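Local coordinates for G-protein interacting protein 1 (PDB 5Z1N) that probably binds the heterotrimeric G-protein beta/gamma complex, this part being its C-terminal TNFAIP8-like helical domain, which holds phospholipid in its interior, at residues A[85-88]-A[89-92]; A[102-105]-A[106-109]; A[121-124]-A[125-129]. All blocks are in the same frame, centred on the assembly; numbering follows the deposited sequence.

Contact 1: residues A[85-88]-A[89-92]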
loop_
_atom_site.group_PDB
_atom_site.type_symbol
_atom_site.label_atom_id
_atom_site.label_comp_id
_atom_site.label_asym_id
_atom_site.label_seq_id
_atom_site.Cartn_x
_atom_site.Cartn_y
_atom_site.Cartn_z
ATOM N N VAL A 85 -4.265 0.542 -22.594
ATOM C CA VAL A 85 -5.175 1.003 -23.639
ATOM C C VAL A 85 -5.558 2.468 -23.492
ATOM O O VAL A 85 -6.108 3.043 -24.444
ATOM C CB VAL A 85 -6.446 0.127 -23.721
ATOM C CG1 VAL A 85 -6.099 -1.268 -24.228
ATOM C CG2 VAL A 85 -7.141 0.048 -22.376
ATOM N N LYS A 86 -5.297 3.093 -22.345
ATOM C CA LYS A 86 -5.495 4.524 -22.163
ATOM C C LYS A 86 -4.272 5.117 -21.483
ATOM O O LYS A 86 -3.583 4.440 -20.713
ATOM C CB LYS A 86 -6.747 4.826 -21.327
ATOM C CG LYS A 86 -8.060 4.529 -22.032
ATOM C CD LYS A 86 -9.240 5.067 -21.242
ATOM C CE LYS A 86 -10.548 4.858 -21.987
ATOM N NZ LYS A 86 -11.687 5.535 -21.301
ATOM N N LYS A 87 -4.001 6.386 -21.778
ATOM C CA LYS A 87 -2.914 7.090 -21.114
ATOM C C LYS A 87 -3.332 7.493 -19.704
ATOM O O LYS A 87 -4.519 7.620 -19.392
ATOM C CB LYS A 87 -2.492 8.328 -21.909
ATOM C CG LYS A 87 -2.115 8.048 -23.356
ATOM C CD LYS A 87 -1.061 6.955 -23.461
ATOM C CE LYS A 87 0.249 7.367 -22.807
ATOM N NZ LYS A 87 1.248 6.258 -22.823
ATOM N N ALA A 88 -2.330 7.698 -18.845
ATOM C CA ALA A 88 -2.610 8.017 -17.448
ATOM C C ALA A 88 -3.429 9.293 -17.313
ATOM O O ALA A 88 -4.268 9.397 -16.410
ATOM C CB ALA A 88 -1.304 8.133 -16.660
ATOM N N ALA A 89 -3.210 10.269 -18.199
ATOM C CA ALA A 89 -3.959 11.519 -18.121
ATOM C C ALA A 89 -5.454 11.285 -18.288
ATOM O O ALA A 89 -6.268 12.008 -17.702
ATOM C CB ALA A 89 -3.452 12.503 -19.175
ATOM N N ASP A 90 -5.834 10.279 -19.074
ATOM C CA ASP A 90 -7.236 9.936 -19.255
ATOM C C ASP A 90 -7.819 9.173 -18.072
ATOM O O ASP A 90 -9.032 8.939 -18.043
ATOM C CB ASP A 90 -7.402 9.106 -20.532
ATOM C CG ASP A 90 -6.982 9.864 -21.775
ATOM O OD1 ASP A 90 -7.349 11.051 -21.896
ATOM O OD2 ASP A 90 -6.282 9.275 -22.626
ATOM N N LEU A 91 -6.991 8.791 -17.100
ATOM C CA LEU A 91 -7.408 7.952 -15.982
ATOM C C LEU A 91 -7.299 8.657 -14.634
ATOM O O LEU A 91 -7.539 8.022 -13.598
ATOM C CB LEU A 91 -6.579 6.665 -15.960
ATOM C CG LEU A 91 -6.622 5.847 -17.252
ATOM C CD1 LEU A 91 -5.654 4.670 -17.192
ATOM C CD2 LEU A 91 -8.046 5.370 -17.514
ATOM N N VAL A 92 -6.954 9.948 -14.617
ATOM C CA VAL A 92 -6.719 10.631 -13.347
ATOM C C VAL A 92 -7.959 10.558 -12.463
ATOM O O VAL A 92 -7.859 10.313 -11.253
ATOM C CB VAL A 92 -6.262 12.086 -13.585
ATOM C CG1 VAL A 92 -4.883 12.104 -14.215
ATOM C CG2 VAL A 92 -7.252 12.842 -14.459
#
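Two overlapping beta-turns, built on the carbonyls of Lys87 and Ala88, lead the chain from the loop after helix 59-81 into helix 92-113. In the first, Asp90 N donates to Lys87 O at 3.0 Å, with a rather bent N-H...O angle of 132°; in the second, Leu91 N reaches Ala88 O at 2.9 Å and the angle opens to 154°. Each bond spans three residues.

The side chain of Leu91 turns back over the incoming chain. Its CG lies 3.5 Å from Lys87 O, and its CD2 meets Lys86 CD at 3.9 Å. Lys86 is extended beyond CG, so its aliphatic shaft passes obliquely by the leucine methyl. This course leaves Lys86 NZ 6.7 Å from Asp90 OD2, too far for a salt bridge, although a weak long-range attraction is possible. Lys87 behaves differently: bends at chi2 (-53°) and chi3 lead its end away from the turn, and of its side chain CB is the part near the carboxylate, 4.0 Å from Asp90 OD2.

Helix 135-144 covers the apolar side, where Trp142 touches both Ala88 and Leu91. Asp143 OD1 accepts a hydrogen bond from Ala88 N, tying the start of the turn to that helix. The backbone angles of Ala88 and Ala89 make the first turn type III-like, and those of Ala89 and Asp90 make the second type I: consecutive turns at the entrance to a helix.

Contact 2: residues A[102-105]-A[106-109]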
loop_
_atom_site.group_PDB
_atom_site.type_symbol
_atom_site.label_atom_id
_atom_site.label_comp_id
_atom_site.label_asym_id
_atom_site.label_seq_id
_atom_site.Cartn_x
_atom_site.Cartn_y
_atom_site.Cartn_z
ATOM N N LEU A 102 -6.219 6.127 -0.260
ATOM C CA LEU A 102 -5.046 5.778 0.521
ATOM C C LEU A 102 -4.729 6.872 1.533
ATOM O O LEU A 102 -4.301 6.567 2.654
ATOM C CB LEU A 102 -3.868 5.483 -0.407
ATOM C CG LEU A 102 -4.100 4.179 -1.191
ATOM C CD1 LEU A 102 -2.979 3.893 -2.189
ATOM C CD2 LEU A 102 -4.291 3.000 -0.247
ATOM N N LYS A 103 -5.021 8.135 1.194
ATOM C CA LYS A 103 -4.855 9.196 2.181
ATOM C C LYS A 103 -5.699 8.898 3.411
ATOM O O LYS A 103 -5.209 8.983 4.545
ATOM C CB LYS A 103 -5.219 10.555 1.577
ATOM C CG LYS A 103 -5.122 11.749 2.543
ATOM C CD LYS A 103 -3.717 11.922 3.114
ATOM C CE LYS A 103 -2.691 12.176 2.014
ATOM N NZ LYS A 103 -1.332 12.462 2.570
ATOM N N GLU A 104 -6.947 8.465 3.200
ATOM C CA GLU A 104 -7.784 8.093 4.332
ATOM C C GLU A 104 -7.114 6.989 5.139
ATOM O O GLU A 104 -6.936 7.116 6.358
ATOM C CB GLU A 104 -9.170 7.673 3.840
ATOM C CG GLU A 104 -10.035 6.970 4.871
ATOM C CD GLU A 104 -10.530 7.880 5.979
ATOM O OE1 GLU A 104 -10.309 9.107 5.907
ATOM O OE2 GLU A 104 -11.150 7.359 6.928
ATOM N N ALA A 105 -6.647 5.939 4.455
ATOM C CA ALA A 105 -5.944 4.874 5.159
ATOM C C ALA A 105 -4.779 5.444 5.951
ATOM O O ALA A 105 -4.621 5.148 7.145
ATOM C CB ALA A 105 -5.462 3.809 4.172
ATOM N N GLU A 106 -4.001 6.330 5.319
ATOM C CA GLU A 106 -2.881 6.963 6.003
ATOM C C GLU A 106 -3.341 7.546 7.329
ATOM O O GLU A 106 -2.872 7.148 8.403
ATOM C CB GLU A 106 -2.265 8.051 5.119
ATOM C CG GLU A 106 -1.116 8.808 5.785
ATOM C CD GLU A 106 -0.598 9.958 4.943
ATOM O OE1 GLU A 106 -0.739 9.904 3.703
ATOM O OE2 GLU A 106 -0.051 10.917 5.522
ATOM N N GLN A 107 -4.339 8.432 7.266
ATOM C CA GLN A 107 -4.780 9.110 8.474
ATOM C C GLN A 107 -5.203 8.099 9.525
ATOM O O GLN A 107 -4.766 8.171 10.684
ATOM C CB GLN A 107 -5.913 10.076 8.135
ATOM C CG GLN A 107 -5.454 11.220 7.237
ATOM C CD GLN A 107 -6.597 12.053 6.700
ATOM O OE1 GLN A 107 -7.744 11.604 6.661
ATOM N NE2 GLN A 107 -6.291 13.272 6.276
ATOM N N GLU A 108 -5.961 7.081 9.117
ATOM C CA GLU A 108 -6.462 6.165 10.126
ATOM C C GLU A 108 -5.335 5.315 10.684
ATOM O O GLU A 108 -5.300 5.059 11.895
ATOM C CB GLU A 108 -7.591 5.314 9.557
ATOM C CG GLU A 108 -8.860 6.118 9.313
ATOM C CD GLU A 108 -9.230 7.002 10.497
ATOM O OE1 GLU A 108 -9.170 6.525 11.650
ATOM O OE2 GLU A 108 -9.579 8.182 10.272
ATOM N N THR A 109 -4.363 4.948 9.845
ATOM C CA THR A 109 -3.227 4.214 10.378
ATOM C C THR A 109 -2.494 5.066 11.403
ATOM O O THR A 109 -2.136 4.578 12.483
ATOM C CB THR A 109 -2.295 3.769 9.251
ATOM O OG1 THR A 109 -3.012 2.909 8.359
ATOM C CG2 THR A 109 -1.106 2.995 9.815
HETATM O O HOH W 1 -12.070 8.396 9.077
#
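Glu106 meets Lys103 one turn back on helix 92-113, and the two side chains run side by side in the same direction. Lys103 NZ forms a salt bridge with Glu106 OE1 at 2.9 Å, approaching on the syn side but 34° out of the carboxylate plane. The lysine achieves this by folding at chi2 and chi3, which also brings its CE close to the same oxygen. Glu106 itself is buried and extended, so its carboxylate meets the charge well out from its own backbone; the ion pair probably favours its ionised form.

Gln107 follows, its N bonded to Lys103 O in the regular helical pattern. Its side chain crosses that of Glu104 at about a right angle, with Gln107 OE1 3.7 Å from Glu104 OE1 and the amide and carboxylate planes 75° apart.

Glu108 folds back at chi2 (-47°), and its CG lies 3.5 Å from Glu104 OE2. The two acidic ends are close, with Glu104 OE2 and Glu108 OE2 3.8 Å apart. A water bridges them, donating to Glu104 OE2 at 2.6 Å and to Glu108 OE2 at 2.8 Å, which should ease the repulsion; a sodium ion, bound at Asp61 and Val65, lies about 4 Å from the Glu108 side chain and might temper the charge.

Thr109 closes the run by gripping Ala105 O twice: its N lies almost straight ahead of the carbonyl, while OG1, 3.0 Å from Ala105 O, donates from above the carbonyl plane.

Around this stretch, helix 59-81 touches Glu104 through Ala68 and Glu108 through Lys64 and Val65, whereas helix 119-132 packs Arg126 against Glu106 and brings Phe129 against Ala105, Glu106 and Thr109.

Contact 3: residues A[121-124]-A[125-129]. With PEF (di-palmitoyl-3-sn-phosphatidylethanolamine), chain B.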
loop_
_atom_site.group_PDB
_atom_site.type_symbol
_atom_site.label_atom_id
_atom_site.label_comp_id
_atom_site.label_asym_id
_atom_site.label_seq_id
_atom_site.Cartn_x
_atom_site.Cartn_y
_atom_site.Cartn_z
ATOM N N ASN A 121 8.241 7.910 13.980
ATOM C CA ASN A 121 7.653 6.785 13.262
ATOM C C ASN A 121 6.241 7.076 12.771
ATOM O O ASN A 121 5.796 6.464 11.787
ATOM C CB ASN A 121 7.670 5.539 14.149
ATOM C CG ASN A 121 9.040 4.885 14.195
ATOM O OD1 ASN A 121 9.784 4.926 13.218
ATOM N ND2 ASN A 121 9.381 4.287 15.331
ATOM N N ILE A 122 5.526 7.994 13.423
ATOM C CA ILE A 122 4.284 8.502 12.846
ATOM C C ILE A 122 4.580 9.241 11.544
ATOM O O ILE A 122 3.895 9.049 10.525
ATOM C CB ILE A 122 3.551 9.397 13.863
ATOM C CG1 ILE A 122 3.157 8.591 15.103
ATOM C CG2 ILE A 122 2.335 10.061 13.227
ATOM C CD1 ILE A 122 2.066 7.555 14.851
ATOM N N GLN A 123 5.616 10.089 11.554
ATOM C CA GLN A 123 6.054 10.728 10.318
ATOM C C GLN A 123 6.460 9.686 9.286
ATOM O O GLN A 123 6.250 9.879 8.084
ATOM C CB GLN A 123 7.216 11.684 10.589
ATOM C CG GLN A 123 7.727 12.398 9.336
ATOM C CD GLN A 123 8.990 13.216 9.583
ATOM O OE1 GLN A 123 10.013 12.691 10.027
ATOM N NE2 GLN A 123 8.920 14.509 9.287
ATOM N N LEU A 124 7.052 8.579 9.737
ATOM C CA LEU A 124 7.367 7.488 8.820
ATOM C C LEU A 124 6.103 6.946 8.162
ATOM O O LEU A 124 6.084 6.698 6.948
ATOM C CB LEU A 124 8.115 6.382 9.565
ATOM C CG LEU A 124 8.608 5.155 8.794
ATOM C CD1 LEU A 124 9.930 4.678 9.377
ATOM C CD2 LEU A 124 7.581 4.024 8.818
ATOM N N ILE A 125 5.037 6.755 8.945
ATOM C CA ILE A 125 3.760 6.345 8.361
ATOM C C ILE A 125 3.328 7.335 7.289
ATOM O O ILE A 125 2.959 6.950 6.169
ATOM C CB ILE A 125 2.683 6.210 9.451
ATOM C CG1 ILE A 125 3.055 5.117 10.449
ATOM C CG2 ILE A 125 1.327 5.916 8.819
ATOM C CD1 ILE A 125 2.143 5.082 11.642
ATOM N N ARG A 126 3.382 8.633 7.616
ATOM C CA ARG A 126 2.933 9.658 6.676
ATOM C C ARG A 126 3.740 9.625 5.383
ATOM O O ARG A 126 3.174 9.680 4.285
ATOM C CB ARG A 126 3.018 11.043 7.323
ATOM C CG ARG A 126 1.999 11.276 8.428
ATOM C CD ARG A 126 1.834 12.762 8.722
ATOM N NE ARG A 126 3.120 13.416 8.950
ATOM C CZ ARG A 126 3.669 13.591 10.148
ATOM N NH1 ARG A 126 3.041 13.162 11.238
ATOM N NH2 ARG A 126 4.847 14.194 10.256
ATOM N N ASN A 127 5.070 9.550 5.490
ATOM C CA ASN A 127 5.910 9.557 4.294
ATOM C C ASN A 127 5.680 8.309 3.453
ATOM O O ASN A 127 5.632 8.383 2.215
ATOM C CB ASN A 127 7.384 9.661 4.682
ATOM C CG ASN A 127 7.765 11.044 5.164
ATOM O OD1 ASN A 127 7.106 12.032 4.839
ATOM N ND2 ASN A 127 8.843 11.123 5.935
ATOM N N THR A 128 5.536 7.156 4.108
ATOM C CA THR A 128 5.338 5.910 3.381
ATOM C C THR A 128 4.026 5.933 2.609
ATOM O O THR A 128 4.002 5.681 1.397
ATOM C CB THR A 128 5.383 4.733 4.352
ATOM O OG1 THR A 128 6.649 4.728 5.019
ATOM C CG2 THR A 128 5.198 3.418 3.615
ATOM N N PHE A 129 2.922 6.253 3.292
ATOM C CA PHE A 129 1.633 6.318 2.609
ATOM C C PHE A 129 1.606 7.420 1.561
ATOM O O PHE A 129 0.944 7.280 0.528
ATOM C CB PHE A 129 0.506 6.541 3.616
ATOM C CG PHE A 129 -0.084 5.276 4.171
ATOM C CD1 PHE A 129 -1.141 4.652 3.531
ATOM C CD2 PHE A 129 0.397 4.729 5.348
ATOM C CE1 PHE A 129 -1.694 3.493 4.046
ATOM C CE2 PHE A 129 -0.150 3.571 5.867
ATOM C CZ PHE A 129 -1.198 2.954 5.217
HETATM C C2 PEF B . -0.738 -10.850 5.789
HETATM C C1 PEF B . -1.707 -10.933 6.962
HETATM N N PEF B . -7.040 -13.532 7.154
HETATM C C3 PEF B . -1.054 -11.892 4.728
HETATM C C4 PEF B . -5.489 -11.938 8.107
HETATM C C5 PEF B . -6.833 -12.634 8.269
HETATM C C10 PEF B . 0.379 -8.992 4.788
HETATM C C11 PEF B . 0.429 -7.537 4.394
HETATM C C12 PEF B . 1.041 -7.340 3.011
HETATM C C13 PEF B . 0.755 -5.908 2.570
HETATM C C14 PEF B . 1.446 -5.518 1.268
HETATM C C15 PEF B . 0.818 -4.228 0.747
HETATM C C16 PEF B . 1.530 -3.700 -0.491
HETATM C C17 PEF B . 0.682 -2.663 -1.222
HETATM C C18 PEF B . 0.074 -1.639 -0.269
HETATM C C19 PEF B . 0.046 -0.248 -0.893
HETATM C C20 PEF B . -0.575 -0.250 -2.287
HETATM C C21 PEF B . 0.338 0.460 -3.279
HETATM C C22 PEF B . -0.197 0.359 -4.703
HETATM C C23 PEF B . 0.882 0.714 -5.721
HETATM C C24 PEF B . 0.310 0.732 -7.133
HETATM C C25 PEF B . 1.400 0.910 -8.167
HETATM C C30 PEF B . -2.019 -10.803 2.726
HETATM C C31 PEF B . -3.211 -10.336 1.927
HETATM C C32 PEF B . -3.373 -8.827 2.069
HETATM C C33 PEF B . -3.839 -8.446 3.469
HETATM C C34 PEF B . -3.372 -7.041 3.829
HETATM C C35 PEF B . -3.999 -6.566 5.136
HETATM C C36 PEF B . -3.145 -5.493 5.802
HETATM C C37 PEF B . -3.938 -4.686 6.825
HETATM C C38 PEF B . -3.020 -3.752 7.609
HETATM C C39 PEF B . -3.519 -2.312 7.567
HETATM C C40 PEF B . -2.632 -1.376 8.383
HETATM C C41 PEF B . -1.197 -1.352 7.869
HETATM C C42 PEF B . -1.104 -0.809 6.445
HETATM C C43 PEF B . 0.351 -0.614 6.037
HETATM C C44 PEF B . 0.469 -0.109 4.604
HETATM C C45 PEF B . 1.897 0.290 4.295
HETATM O O4 PEF B . 1.374 -9.693 4.772
HETATM O O5 PEF B . -0.882 -10.629 2.315
HETATM O O2 PEF B . -0.889 -9.567 5.199
HETATM O O3 PEF B . -2.203 -11.447 4.014
HETATM O O1P PEF B . -2.504 -14.002 8.962
HETATM O O2P PEF B . -3.134 -11.475 9.331
HETATM O O3P PEF B . -2.169 -12.268 7.124
HETATM O O4P PEF B . -4.474 -12.894 7.804
HETATM P P PEF B . -3.014 -12.679 8.432
#
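Asn121 to Thr128 follow the regular alpha-helical pattern of helix 119-132, with Ile125, Arg126, Asn127 and Thr128 each donating its N to the carbonyl four residues earlier, at 2.9 to 3.0 Å. Leu124 O is held twice. Besides Thr128 N it accepts Thr128 OG1 at 2.8 Å, and the two donors reach it from opposite faces of its plane; with its chi1 of -59°, Thr128 places the hydroxyl back over the preceding turn.

On the exposed side, Arg126 bends at chi3 and lays its guanidinium over the backbone of Gln123, whose CA sits 3.6 Å above the plane, toward the rim. Arg126 NH2 also touches Gln123 CB at 3.5 Å, but the amide and guanidinium planes are 67° apart and do not stack. Ile122 CD1 and Ile125 CD1 meet at 4.1 Å, side by side, near Phe117. At the end of the segment, Phe129 CZ lies 3.5 Å from C44 of the bound phosphatidylethanolamine, near the end of one acyl chain.

The chemistry thus changes round the helix: polar chains and a charge on one side, and on another an aromatic ring in carbon-to-carbon contact with the lipid tail, as suits a hydrophobic pocket.

Contacts 2 and 3 lie on successive helices, 92-113 and 119-132, with centres 10 Å apart, and they touch directly: Glu106 CB packs on Phe129 CB at 3.5 Å and Thr109 OG1 on Phe129 CZ at 3.6 Å. Together they border the phosphatidylethanolamine: Phe129 belongs to its pocket, and the side chain of Thr109 comes within about 4 Å of it. Contact 1 stands apart, at the entrance to the helix that carries contact 2; its centre is 25 Å from that of contact 2 and 29 Å from that of contact 3. The lipid comes no nearer than about 11 Å to the Ala88 side chain, so contact 1 does not line the pocket directly.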